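Local structure of sister chromatid cohesion protein (Chaetomium thermophilum, 5T8V) at residues Y23-F28 and L80-Y85; V639-P644 and I680-A685; P1031-V1036 and T1054-V1059. The protein probably loads cohesin onto chromatin in sister chromatid cohesion, this chain being its C-terminal HEAT-repeat fragment. All blocks are in the same frame, centred on the assembly; numbering follows the deposited sequence.

Followed from the N terminus, the three contacts come in series: each closes before the next opens, so none nests within or crosses another. Interaction 1 joins helix 9-36 to helix 81-96 and closes a loop that holds helix 56-71 and a small two-stranded sheet. Interaction 2, its centre about 16 Å from the chain centre, ties the C-terminal ends of helices 628-642 and 666-682, with helix 652-660 between them. Interaction 3 pairs the consecutive helices 1026-1042 and 1050-1062. The centres of interactions 1 and 2 are about 75 Å apart. Those of interactions 2 and 3 are about 68 Å apart. Interactions 1 and 3 lie on opposite sides of the chain's centre.

Interaction 1. Residues Y23-F28 and L80-Y85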
loop_
_atom_site.group_PDB
_atom_site.type_symbol
_atom_site.label_atom_id
_atom_site.label_comp_id
_atom_site.label_asym_id
_atom_site.label_seq_id
_atom_site.Cartn_x
_atom_site.Cartn_y
_atom_site.Cartn_z
ATOM N N TYR A 23 40.851 -28.086 -60.343
ATOM C CA TYR A 23 39.641 -28.775 -59.908
ATOM C C TYR A 23 38.522 -28.614 -60.929
ATOM O O TYR A 23 37.765 -29.557 -61.188
ATOM C CB TYR A 23 39.194 -28.247 -58.546
ATOM C CG TYR A 23 38.259 -29.192 -57.837
ATOM C CD1 TYR A 23 36.966 -29.396 -58.300
ATOM C CD2 TYR A 23 38.672 -29.891 -56.712
ATOM C CE1 TYR A 23 36.113 -30.265 -57.664
ATOM C CE2 TYR A 23 37.824 -30.762 -56.067
ATOM C CZ TYR A 23 36.545 -30.944 -56.547
ATOM O OH TYR A 23 35.694 -31.812 -55.910
ATOM N N LEU A 24 38.402 -27.423 -61.515
ATOM C CA LEU A 24 37.371 -27.172 -62.516
ATOM C C LEU A 24 37.528 -28.113 -63.705
ATOM O O LEU A 24 36.567 -28.767 -64.129
ATOM C CB LEU A 24 37.443 -25.713 -62.965
ATOM C CG LEU A 24 36.262 -25.133 -63.738
ATOM C CD1 LEU A 24 35.105 -24.843 -62.797
ATOM C CD2 LEU A 24 36.692 -23.870 -64.471
ATOM N N GLN A 25 38.742 -28.194 -64.257
ATOM C CA GLN A 25 38.987 -29.106 -65.370
ATOM C C GLN A 25 38.673 -30.543 -64.978
ATOM O O GLN A 25 38.031 -31.276 -65.740
ATOM C CB GLN A 25 40.436 -28.981 -65.843
ATOM C CG GLN A 25 40.799 -27.605 -66.387
ATOM C CD GLN A 25 39.916 -27.178 -67.544
ATOM O OE1 GLN A 25 39.497 -28.001 -68.358
ATOM N NE2 GLN A 25 39.621 -25.884 -67.618
ATOM N N ALA A 26 39.112 -30.962 -63.788
ATOM C CA ALA A 26 38.812 -32.311 -63.321
ATOM C C ALA A 26 37.308 -32.561 -63.286
ATOM O O ALA A 26 36.844 -33.659 -63.620
ATOM C CB ALA A 26 39.424 -32.536 -61.940
ATOM N N ALA A 27 36.529 -31.554 -62.886
ATOM C CA ALA A 27 35.079 -31.711 -62.848
ATOM C C ALA A 27 34.500 -31.826 -64.252
ATOM O O ALA A 27 33.649 -32.686 -64.509
ATOM C CB ALA A 27 34.444 -30.538 -62.102
ATOM N N PHE A 28 34.948 -30.974 -65.177
ATOM C CA PHE A 28 34.384 -31.003 -66.523
ATOM C C PHE A 28 34.711 -32.309 -67.238
ATOM O O PHE A 28 33.834 -32.911 -67.868
ATOM C CB PHE A 28 34.886 -29.801 -67.327
ATOM C CG PHE A 28 34.410 -28.470 -66.801
ATOM C CD1 PHE A 28 33.391 -28.394 -65.862
ATOM C CD2 PHE A 28 34.981 -27.295 -67.251
ATOM C CE1 PHE A 28 32.957 -27.177 -65.386
ATOM C CE2 PHE A 28 34.548 -26.075 -66.778
ATOM C CZ PHE A 28 33.536 -26.016 -65.845
ATOM N N LEU A 80 35.948 -16.727 -68.514
ATOM C CA LEU A 80 34.498 -16.587 -68.595
ATOM C C LEU A 80 33.863 -17.810 -69.243
ATOM O O LEU A 80 32.929 -18.405 -68.693
ATOM C CB LEU A 80 34.146 -15.324 -69.379
ATOM C CG LEU A 80 32.670 -15.111 -69.726
ATOM C CD1 LEU A 80 31.873 -14.749 -68.482
ATOM C CD2 LEU A 80 32.528 -14.051 -70.804
ATOM N N ASP A 81 34.368 -18.207 -70.415
ATOM C CA ASP A 81 33.696 -19.220 -71.225
ATOM C C ASP A 81 33.428 -20.505 -70.452
ATOM O O ASP A 81 32.430 -21.186 -70.717
ATOM C CB ASP A 81 34.526 -19.523 -72.475
ATOM C CG ASP A 81 34.046 -18.757 -73.694
ATOM O OD1 ASP A 81 33.376 -17.717 -73.524
ATOM O OD2 ASP A 81 34.344 -19.195 -74.827
ATOM N N ASP A 82 34.290 -20.859 -69.499
ATOM C CA ASP A 82 34.102 -22.080 -68.727
ATOM C C ASP A 82 33.427 -21.827 -67.380
ATOM O O ASP A 82 33.339 -22.747 -66.561
ATOM C CB ASP A 82 35.441 -22.807 -68.538
ATOM C CG ASP A 82 36.440 -22.022 -67.709
ATOM O OD1 ASP A 82 36.026 -21.198 -66.869
ATOM O OD2 ASP A 82 37.656 -22.246 -67.897
ATOM N N LEU A 83 32.953 -20.605 -67.133
ATOM C CA LEU A 83 32.038 -20.352 -66.026
ATOM C C LEU A 83 30.586 -20.467 -66.471
ATOM O O LEU A 83 29.735 -20.928 -65.702
ATOM C CB LEU A 83 32.287 -18.963 -65.428
ATOM C CG LEU A 83 33.345 -18.863 -64.325
ATOM C CD1 LEU A 83 33.633 -17.406 -63.997
ATOM C CD2 LEU A 83 32.903 -19.601 -63.073
ATOM N N ILE A 84 30.290 -20.051 -67.706
ATOM C CA ILE A 84 28.972 -20.300 -68.279
ATOM C C ILE A 84 28.682 -21.793 -68.294
ATOM O O ILE A 84 27.539 -22.222 -68.094
ATOM C CB ILE A 84 28.881 -19.692 -69.692
ATOM C CG1 ILE A 84 28.880 -18.165 -69.618
ATOM C CG2 ILE A 84 27.625 -20.175 -70.423
ATOM C CD1 ILE A 84 30.107 -17.528 -70.223
ATOM N N TYR A 85 29.709 -22.609 -68.539
ATOM C CA TYR A 85 29.515 -24.055 -68.563
ATOM C C TYR A 85 29.169 -24.581 -67.175
ATOM O O TYR A 85 28.253 -25.398 -67.025
ATOM C CB TYR A 85 30.769 -24.740 -69.111
ATOM C CG TYR A 85 30.639 -26.240 -69.266
ATOM C CD1 TYR A 85 29.574 -26.797 -69.963
ATOM C CD2 TYR A 85 31.589 -27.099 -68.729
ATOM C CE1 TYR A 85 29.453 -28.169 -70.110
ATOM C CE2 TYR A 85 31.479 -28.470 -68.873
ATOM C CZ TYR A 85 30.409 -29.000 -69.565
ATOM O OH TYR A 85 30.294 -30.363 -69.711
#
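Phe28 carries most of this contact: Tyr85 covers it from CB outward, and Asp82 joins at the far end of the ring. With CG anti to the carbonyl carbon (chi1 -66°), the side chain leaves helix 9-36 toward Tyr85. Phe28 CB lies in the plane of the Tyr85 ring at its edge, 4.0 Å from Tyr85 CE2. Next comes Phe28 CG, 3.6 Å from the same CE2. Along one side of the Phe28 ring CD1 also meets Tyr85 CE2, while Phe28 CE1 has Tyr85 CD2 as its nearest partner, at 3.6 Å. Along the other side Phe28 CD2 and CE2 also lie under Tyr85 CD2. Phe28 CE2 is 3.5 Å from Asp82 O, with Asp82 CB a little farther off. At the tip, Phe28 CZ is 3.4 Å from Asp82 O, which sits at the ring edge near its plane.

The two rings form an edge-to-face (T-shaped) pair: the centroids of Phe28 and Tyr85 are 4.7 Å apart and the planes meet at 74°. Tyr85 CD2 stands over the centre of the Phe28 face, and Leu24 O faces the opposite side, offset toward the rim. One turn earlier, Leu24 CD2 is 3.7 Å from Asp82 OD1, with no hydrogen bond crossing the contact.

Leu24 also meets Leu86, and Phe28 meets Leu89, so the packing runs on along helix 81-96. The axes of the two short helical segments come within 11.7 Å, at 49° between their N-to-C directions. Helices packed obliquely, here joined by a T-shaped aromatic pair, are characteristic of this all-helical HEAT-repeat architecture.

Interaction 2. Residues V639-P644 and I680-A685; sequences VMEADP and ISLRPA
Leu682 reaches Met640 and Pro644 because CG is anti to the carbonyl carbon (chi1 -71°), while chi2 of 165° carries CD1 outward toward Met640 and leaves CD2 turned to the proline. Leu682 CD1 is 3.8 Å from Met640 CB and also lies near the methyl CE of Met640. Leu682 CD2 is 4.1 Å from Pro644 CG, where the two side chains cross at about a right angle. Met640 curls at its last torsion (chi3 56°), which turns CE back toward Leu682.

Arg683, the first residue to leave helical backbone angles after helix 666-682, bends at chi2 and brings its guanidinium beside Pro644. Arg683 NH2 is 3.6 Å from Pro644 CB. Pro644 O stands 3.9 Å above one face of the Arg683 guanidinium, offset toward the rim, rather than accepting a hydrogen bond from it. NH1 forms a salt bridge with Asp648 OD2.

The contact thus joins two helix C-termini and the turns leaving them, at the surface of the HEAT-repeat solenoid. With no hydrogen bond across, it rests on van der Waals packing: apolar at Leu682, a guanidinium laid against proline at Arg683, its direction probably set largely by Asp648.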
loop_
_atom_site.group_PDB
_atom_site.type_symbol
_atom_site.label_atom_id
_atom_site.label_comp_id
_atom_site.label_asym_id
_atom_site.label_seq_id
_atom_site.Cartn_x
_atom_site.Cartn_y
_atom_site.Cartn_z
ATOM N N VAL A 639 11.301 -3.701 -5.418
ATOM C CA VAL A 639 12.263 -2.604 -5.459
ATOM C C VAL A 639 13.049 -2.540 -4.157
ATOM O O VAL A 639 14.272 -2.355 -4.161
ATOM C CB VAL A 639 11.547 -1.271 -5.756
ATOM C CG1 VAL A 639 12.478 -0.086 -5.523
ATOM C CG2 VAL A 639 11.041 -1.249 -7.188
ATOM N N MET A 640 12.360 -2.685 -3.022
ATOM C CA MET A 640 13.034 -2.618 -1.728
ATOM C C MET A 640 14.028 -3.764 -1.564
ATOM O O MET A 640 15.187 -3.548 -1.194
ATOM C CB MET A 640 12.001 -2.643 -0.603
ATOM C CG MET A 640 11.205 -1.355 -0.459
ATOM S SD MET A 640 9.749 -1.550 0.590
ATOM C CE MET A 640 10.483 -2.180 2.095
ATOM N N GLU A 641 13.586 -4.995 -1.831
ATOM C CA GLU A 641 14.464 -6.148 -1.648
ATOM C C GLU A 641 15.650 -6.098 -2.601
ATOM O O GLU A 641 16.756 -6.525 -2.251
ATOM C CB GLU A 641 13.680 -7.443 -1.850
ATOM C CG GLU A 641 12.492 -7.602 -0.921
ATOM C CD GLU A 641 11.708 -8.871 -1.190
ATOM O OE1 GLU A 641 12.335 -9.946 -1.305
ATOM O OE2 GLU A 641 10.466 -8.791 -1.295
ATOM N N ALA A 642 15.440 -5.585 -3.813
ATOM C CA ALA A 642 16.506 -5.580 -4.808
ATOM C C ALA A 642 17.622 -4.608 -4.441
ATOM O O ALA A 642 18.787 -4.849 -4.781
ATOM C CB ALA A 642 15.933 -5.236 -6.180
ATOM N N ASP A 643 17.296 -3.516 -3.754
ATOM C CA ASP A 643 18.284 -2.498 -3.391
ATOM C C ASP A 643 17.816 -1.797 -2.124
ATOM O O ASP A 643 17.274 -0.686 -2.166
ATOM C CB ASP A 643 18.485 -1.498 -4.530
ATOM C CG ASP A 643 19.555 -0.466 -4.222
ATOM O OD1 ASP A 643 20.450 -0.756 -3.399
ATOM O OD2 ASP A 643 19.501 0.638 -4.809
ATOM N N PRO A 644 18.014 -2.426 -0.960
ATOM C CA PRO A 644 17.518 -1.832 0.294
ATOM C C PRO A 644 18.118 -0.475 0.619
ATOM O O PRO A 644 17.582 0.225 1.490
ATOM C CB PRO A 644 17.901 -2.874 1.352
ATOM C CG PRO A 644 18.055 -4.152 0.596
ATOM C CD PRO A 644 18.590 -3.765 -0.744
ATOM N N ILE A 680 11.030 -2.511 8.089
ATOM C CA ILE A 680 11.659 -2.901 9.349
ATOM C C ILE A 680 12.508 -4.149 9.153
ATOM O O ILE A 680 13.564 -4.306 9.777
ATOM C CB ILE A 680 10.584 -3.112 10.431
ATOM C CG1 ILE A 680 9.843 -1.803 10.707
ATOM C CG2 ILE A 680 11.211 -3.639 11.720
ATOM C CD1 ILE A 680 8.552 -1.985 11.478
ATOM N N SER A 681 12.061 -5.057 8.285
ATOM C CA SER A 681 12.802 -6.289 8.049
ATOM C C SER A 681 14.130 -6.013 7.355
ATOM O O SER A 681 15.152 -6.619 7.697
ATOM C CB SER A 681 11.955 -7.250 7.218
ATOM O OG SER A 681 12.688 -8.415 6.885
ATOM N N LEU A 682 14.139 -5.102 6.381
ATOM C CA LEU A 682 15.354 -4.857 5.614
ATOM C C LEU A 682 16.321 -3.925 6.334
ATOM O O LEU A 682 17.538 -4.055 6.162
ATOM C CB LEU A 682 14.994 -4.286 4.243
ATOM C CG LEU A 682 14.336 -5.295 3.302
ATOM C CD1 LEU A 682 13.695 -4.584 2.129
ATOM C CD2 LEU A 682 15.354 -6.319 2.817
ATOM N N ARG A 683 15.813 -2.987 7.133
ATOM C CA ARG A 683 16.661 -2.074 7.899
ATOM C C ARG A 683 16.076 -1.919 9.296
ATOM O O ARG A 683 15.260 -1.023 9.551
ATOM C CB ARG A 683 16.801 -0.724 7.193
ATOM C CG ARG A 683 17.573 -0.798 5.874
ATOM C CD ARG A 683 19.044 -1.165 6.096
ATOM N NE ARG A 683 19.671 -1.758 4.915
ATOM C CZ ARG A 683 20.380 -1.090 4.013
ATOM N NH1 ARG A 683 20.564 0.219 4.131
ATOM N NH2 ARG A 683 20.911 -1.733 2.983
ATOM N N PRO A 684 16.472 -2.787 10.233
ATOM C CA PRO A 684 15.898 -2.722 11.590
ATOM C C PRO A 684 16.111 -1.396 12.298
ATOM O O PRO A 684 15.401 -1.119 13.273
ATOM C CB PRO A 684 16.614 -3.863 12.324
ATOM C CG PRO A 684 16.991 -4.821 11.250
ATOM C CD PRO A 684 17.314 -3.981 10.049
ATOM N N ALA A 685 17.067 -0.574 11.864
ATOM C CA ALA A 685 17.238 0.734 12.489
ATOM C C ALA A 685 15.982 1.581 12.348
ATOM O O ALA A 685 15.677 2.390 13.231
ATOM C CB ALA A 685 18.437 1.460 11.881
#

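Interaction 3. Residues P1031-V1036 and T1054-V1059; sequences PALDCV and TAFQQV
Val1059 N donates to Ala1055 O at 2.9 Å, and this backbone bond within helix 1050-1062 links two residues, one turn apart, that both meet Leu1033. No hydrogen bond passes between the segments; every contact across them is apolar.

Leu1033 lies in the middle. Its CG is anti to the carbonyl carbon (chi1 -72°), and the side chain projects from helix 1026-1042 so that both methyls meet Val1059, while CD2 also reaches toward Ala1055 and Phe1056. Leu1033 CD2 lies near three residues: it is 3.9 Å from Val1059 CG2, 4.4 Å from Ala1055 CB and 4.3 Å from Phe1056 CE1. The last approach is at the ring edge, near the plane of Phe1056. CD1 faces Val1059 CG2, and the two side chains slide past each other in opposite directions; at 2.8 Å resolution the modelled closeness of that pair carries no weight. One turn along from Leu1033, Val1036 adds a looser contact, its CG1 4.4 Å from Phe1056 CE1, so CE1 is the ring atom nearest both aliphatic residues.

Other parts of the chain add to the buried surround. Leu1067 of helix 1065-1086 touches both Leu1033 and Val1059, while Ala1020 touches Leu1033 and Ala1055.

The axes of the two short helical segments approach to 11.8 Å, with 131° between their N-to-C directions, so the helices run roughly antiparallel but strongly splayed. Joined by only a short connection, helices 1026-1042 and 1050-1062 form a helical hairpin with an aliphatic and aromatic interior, the kind of pairing from which HEAT-repeat and related alpha-solenoid proteins are built.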
loop_
_atom_site.group_PDB
_atom_site.type_symbol
_atom_site.label_atom_id
_atom_site.label_comp_id
_atom_site.label_asym_id
_atom_site.label_seq_id
_atom_site.Cartn_x
_atom_site.Cartn_y
_atom_site.Cartn_z
ATOM N N PRO A 1031 -18.995 21.011 53.239
ATOM C CA PRO A 1031 -18.637 19.747 53.901
ATOM C C PRO A 1031 -19.789 19.106 54.652
ATOM O O PRO A 1031 -19.752 17.892 54.894
ATOM C CB PRO A 1031 -17.501 20.155 54.848
ATOM C CG PRO A 1031 -17.717 21.602 55.094
ATOM C CD PRO A 1031 -18.275 22.157 53.825
ATOM N N ALA A 1032 -20.811 19.877 55.030
ATOM C CA ALA A 1032 -21.997 19.289 55.645
ATOM C C ALA A 1032 -22.760 18.435 54.640
ATOM O O ALA A 1032 -23.057 17.260 54.898
ATOM C CB ALA A 1032 -22.897 20.389 56.206
ATOM N N LEU A 1033 -23.083 19.012 53.480
ATOM C CA LEU A 1033 -23.768 18.255 52.440
ATOM C C LEU A 1033 -22.919 17.081 51.970
ATOM O O LEU A 1033 -23.443 15.996 51.690
ATOM C CB LEU A 1033 -24.122 19.176 51.273
ATOM C CG LEU A 1033 -25.263 20.148 51.589
ATOM C CD1 LEU A 1033 -25.298 21.271 50.574
ATOM C CD2 LEU A 1033 -26.603 19.422 51.628
ATOM N N ASP A 1034 -21.601 17.276 51.880
ATOM C CA ASP A 1034 -20.707 16.170 51.556
ATOM C C ASP A 1034 -20.847 15.050 52.579
ATOM O O ASP A 1034 -20.973 13.871 52.222
ATOM C CB ASP A 1034 -19.264 16.672 51.499
ATOM C CG ASP A 1034 -18.321 15.676 50.855
ATOM O OD1 ASP A 1034 -18.707 14.498 50.698
ATOM O OD2 ASP A 1034 -17.186 16.069 50.508
ATOM N N CYS A 1035 -20.839 15.406 53.864
ATOM C CA CYS A 1035 -20.972 14.414 54.926
ATOM C C CYS A 1035 -22.278 13.637 54.794
ATOM O O CYS A 1035 -22.276 12.405 54.682
ATOM C CB CYS A 1035 -20.885 15.108 56.285
ATOM S SG CYS A 1035 -21.293 14.060 57.693
ATOM N N VAL A 1036 -23.412 14.344 54.805
ATOM C CA VAL A 1036 -24.701 13.658 54.725
ATOM C C VAL A 1036 -24.798 12.823 53.455
ATOM O O VAL A 1036 -25.461 11.778 53.442
ATOM C CB VAL A 1036 -25.861 14.670 54.818
ATOM C CG1 VAL A 1036 -25.789 15.666 53.689
ATOM C CG2 VAL A 1036 -27.202 13.951 54.809
ATOM N N THR A 1054 -35.239 18.071 52.338
ATOM C CA THR A 1054 -35.461 19.512 52.383
ATOM C C THR A 1054 -34.164 20.259 52.101
ATOM O O THR A 1054 -34.169 21.304 51.441
ATOM C CB THR A 1054 -36.032 19.924 53.741
ATOM O OG1 THR A 1054 -35.143 19.513 54.788
ATOM C CG2 THR A 1054 -37.403 19.297 53.960
ATOM N N ALA A 1055 -33.041 19.725 52.586
ATOM C CA ALA A 1055 -31.746 20.330 52.301
ATOM C C ALA A 1055 -31.339 20.099 50.853
ATOM O O ALA A 1055 -30.723 20.972 50.233
ATOM C CB ALA A 1055 -30.686 19.776 53.253
ATOM N N PHE A 1056 -31.668 18.931 50.293
ATOM C CA PHE A 1056 -31.384 18.690 48.882
ATOM C C PHE A 1056 -32.219 19.608 47.996
ATOM O O PHE A 1056 -31.692 20.255 47.081
ATOM C CB PHE A 1056 -31.644 17.221 48.534
ATOM C CG PHE A 1056 -30.594 16.264 49.049
ATOM C CD1 PHE A 1056 -29.511 16.711 49.793
ATOM C CD2 PHE A 1056 -30.689 14.908 48.774
ATOM C CE1 PHE A 1056 -28.554 15.824 50.254
ATOM C CE2 PHE A 1056 -29.735 14.019 49.234
ATOM C CZ PHE A 1056 -28.667 14.478 49.973
ATOM N N GLN A 1057 -33.528 19.678 48.250
ATOM C CA GLN A 1057 -34.371 20.616 47.516
ATOM C C GLN A 1057 -33.850 22.039 47.654
ATOM O O GLN A 1057 -33.843 22.802 46.681
ATOM C CB GLN A 1057 -35.815 20.527 48.010
ATOM C CG GLN A 1057 -36.635 19.422 47.357
ATOM C CD GLN A 1057 -36.930 19.696 45.894
ATOM O OE1 GLN A 1057 -36.381 20.626 45.300
ATOM N NE2 GLN A 1057 -37.804 18.888 45.306
ATOM N N GLN A 1058 -33.409 22.415 48.857
ATOM C CA GLN A 1058 -32.824 23.738 49.046
ATOM C C GLN A 1058 -31.597 23.921 48.161
ATOM O O GLN A 1058 -31.419 24.974 47.538
ATOM C CB GLN A 1058 -32.461 23.940 50.517
ATOM C CG GLN A 1058 -32.067 25.368 50.876
ATOM C CD GLN A 1058 -33.179 26.375 50.627
ATOM O OE1 GLN A 1058 -32.920 27.502 50.206
ATOM N NE2 GLN A 1058 -34.419 25.980 50.895
ATOM N N VAL A 1059 -30.743 22.899 48.089
ATOM C CA VAL A 1059 -29.552 22.962 47.246
ATOM C C VAL A 1059 -29.948 23.223 45.799
ATOM O O VAL A 1059 -29.487 24.184 45.169
ATOM C CB VAL A 1059 -28.736 21.664 47.378
ATOM C CG1 VAL A 1059 -27.735 21.516 46.237
ATOM C CG2 VAL A 1059 -28.011 21.630 48.712
#